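Local coordinates for protein predicted acetamidase/formamidase (Thermoanaerobacter tengcongensis, PDB 3TKK) that probably hydrolyses the carbon-nitrogen bond of small linear amides such as formamide or acetamide, and binds zinc and calcium ions, at residues I81-V86 with I163-E168. Numbering follows the deposited sequence.
Sequences IKKIEV and IAEGAE
A type II beta turn, A164 to A167, docks beside a classic beta bulge in strand 76-86, and I81 and E165 carry most of the contact. A hydrogen bond from A167 N to A164 O closes the turn. It leads into strand 168-172, the antiparallel neighbour of strand 76-86 in the large mixed sheet. The backbone of I81 makes two hydrogen bonds with the turn, one as donor and one as acceptor. I81 N donates to A167 O at 2.9 Å, and I81 O accepts G166 N at 2.8 Å. I81 O also receives a CA-H...O contact from E165 CA. G166 sits at the third turn position with phi +98°, where a CB would press on the carbonyl O of E165.

Past I81 the strand bulges: K82 and K83 both face L206 of strand 203-212 on the other side. The E165 side chain then takes over from the turn backbone. Its chain is extended beyond CG, with chi2 at -170°, and runs along the strand past K82 O and K83 CA. There E165 OE1 accepts I84 N at 2.9 Å, using the anti lone pair; the N-H...O angle is 161°. The carboxylate stands in, in effect, for a strand carbonyl. K83 CG lies 3.6 Å from E165 OE1, but K83 NZ is 6.8 Å from E165 OE1, too far for a salt bridge. K82 points away from the turn and pairs with E31 and E208.

The side chains of I81 and I84 lie against the turn. I81 CB is in van der Waals contact with A164 O at 3.5 Å. I84 CD1 reaches A164 CA at 3.9 Å. I81 CG1 meets I163 CG2 at 4.3 Å, and I81, I84 and I163 all touch I134 of strand 133-138. A type II turn thus leads into the strand paired antiparallel with a bulged strand of the mixed sheet, and a glutamate carboxylate takes the N-H just beyond the bulge.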
loop_
_atom_site.group_PDB
_atom_site.type_symbol
_atom_site.label_atom_id
_atom_site.label_comp_id
_atom_site.label_asym_id
_atom_site.label_seq_id
_atom_site.Cartn_x
_atom_site.Cartn_y
_atom_site.Cartn_z
ATOM N N ILE A 81 -0.209 15.577 -16.235
ATOM C CA ILE A 81 -0.123 14.467 -17.200
ATOM C C ILE A 81 -1.509 14.339 -17.932
ATOM O O ILE A 81 -2.492 13.853 -17.343
ATOM C CB ILE A 81 0.188 13.170 -16.502
ATOM C CG1 ILE A 81 1.452 13.342 -15.575
ATOM C CG2 ILE A 81 0.459 12.075 -17.614
ATOM C CD1 ILE A 81 2.585 13.954 -16.368
ATOM N N LYS A 82 -1.552 14.734 -19.188
ATOM C CA LYS A 82 -2.820 14.731 -19.936
ATOM C C LYS A 82 -2.992 13.464 -20.708
ATOM O O LYS A 82 -4.045 12.930 -20.713
ATOM C CB LYS A 82 -2.836 15.965 -20.815
ATOM C CG LYS A 82 -2.856 17.271 -19.945
ATOM C CD LYS A 82 -3.293 18.402 -20.847
ATOM C CE LYS A 82 -3.023 19.761 -20.199
ATOM N NZ LYS A 82 -3.632 20.826 -21.106
ATOM N N LYS A 83 -1.988 12.989 -21.403
ATOM C CA LYS A 83 -2.117 11.749 -22.142
ATOM C C LYS A 83 -0.874 10.946 -22.113
ATOM O O LYS A 83 0.208 11.510 -22.203
ATOM C CB LYS A 83 -2.323 12.028 -23.606
ATOM C CG LYS A 83 -3.716 11.913 -24.014
ATOM C CD LYS A 83 -3.665 11.715 -25.497
ATOM C CE LYS A 83 -3.016 12.966 -26.181
ATOM N NZ LYS A 83 -4.148 13.733 -26.905
ATOM N N ILE A 84 -1.003 9.635 -22.109
ATOM C CA ILE A 84 0.210 8.813 -22.252
ATOM C C ILE A 84 -0.057 7.821 -23.405
ATOM O O ILE A 84 -1.018 7.038 -23.315
ATOM C CB ILE A 84 0.471 8.028 -20.967
ATOM C CG1 ILE A 84 0.750 8.962 -19.806
ATOM C CG2 ILE A 84 1.671 7.067 -20.992
ATOM C CD1 ILE A 84 1.050 8.128 -18.512
ATOM N N GLU A 85 0.748 7.809 -24.464
ATOM C CA GLU A 85 0.605 6.728 -25.423
ATOM C C GLU A 85 1.752 5.783 -25.383
ATOM O O GLU A 85 2.907 6.216 -25.095
ATOM C CB GLU A 85 0.349 7.326 -26.833
ATOM C CG GLU A 85 -0.926 8.185 -26.792
ATOM C CD GLU A 85 -0.992 9.286 -27.910
ATOM O OE1 GLU A 85 -1.612 10.381 -27.676
ATOM O OE2 GLU A 85 -0.438 9.041 -29.020
ATOM N N VAL A 86 1.501 4.478 -25.475
ATOM C CA VAL A 86 2.592 3.540 -25.297
ATOM C C VAL A 86 2.782 2.792 -26.660
ATOM O O VAL A 86 1.872 2.597 -27.422
ATOM C CB VAL A 86 2.397 2.539 -24.134
ATOM C CG1 VAL A 86 2.182 3.351 -22.773
ATOM C CG2 VAL A 86 1.210 1.553 -24.475
ATOM N N ILE A 163 1.090 8.070 -11.238
ATOM C CA ILE A 163 1.493 9.035 -12.254
ATOM C C ILE A 163 1.038 8.553 -13.600
ATOM O O ILE A 163 1.794 7.857 -14.245
ATOM C CB ILE A 163 3.068 9.270 -12.125
ATOM C CG1 ILE A 163 3.286 9.706 -10.669
ATOM C CG2 ILE A 163 3.518 10.389 -13.199
ATOM C CD1 ILE A 163 4.950 10.076 -10.225
ATOM N N ALA A 164 -0.149 8.976 -14.011
ATOM C CA ALA A 164 -0.899 8.457 -15.203
ATOM C C ALA A 164 -1.729 9.590 -15.724
ATOM O O ALA A 164 -1.762 10.629 -15.099
ATOM C CB ALA A 164 -1.846 7.261 -14.681
ATOM N N GLU A 165 -2.512 9.393 -16.803
ATOM C CA GLU A 165 -3.290 10.436 -17.292
ATOM C C GLU A 165 -4.186 10.907 -16.203
ATOM O O GLU A 165 -4.723 10.048 -15.525
ATOM C CB GLU A 165 -4.161 9.825 -18.476
ATOM C CG GLU A 165 -3.294 9.421 -19.662
ATOM C CD GLU A 165 -4.225 9.076 -20.884
ATOM O OE1 GLU A 165 -3.798 8.968 -22.019
ATOM O OE2 GLU A 165 -5.400 8.925 -20.646
ATOM N N GLY A 166 -4.466 12.226 -16.105
ATOM C CA GLY A 166 -5.473 12.721 -15.163
ATOM C C GLY A 166 -4.645 13.191 -13.926
ATOM O O GLY A 166 -5.163 13.859 -13.057
ATOM N N ALA A 167 -3.427 12.778 -13.807
ATOM C CA ALA A 167 -2.721 13.176 -12.543
ATOM C C ALA A 167 -1.899 14.441 -12.673
ATOM O O ALA A 167 -1.525 14.792 -13.798
ATOM C CB ALA A 167 -1.915 12.087 -12.092
ATOM N N GLU A 168 -1.546 15.052 -11.528
ATOM C CA GLU A 168 -0.681 16.191 -11.456
ATOM C C GLU A 168 0.412 15.842 -10.482
ATOM O O GLU A 168 0.136 15.438 -9.377
ATOM C CB GLU A 168 -1.484 17.350 -10.847
ATOM C CG GLU A 168 -2.400 18.030 -11.845
ATOM C CD GLU A 168 -3.384 18.905 -11.058
ATOM O OE1 GLU A 168 -3.152 19.201 -9.830
ATOM O OE2 GLU A 168 -4.371 19.253 -11.627
#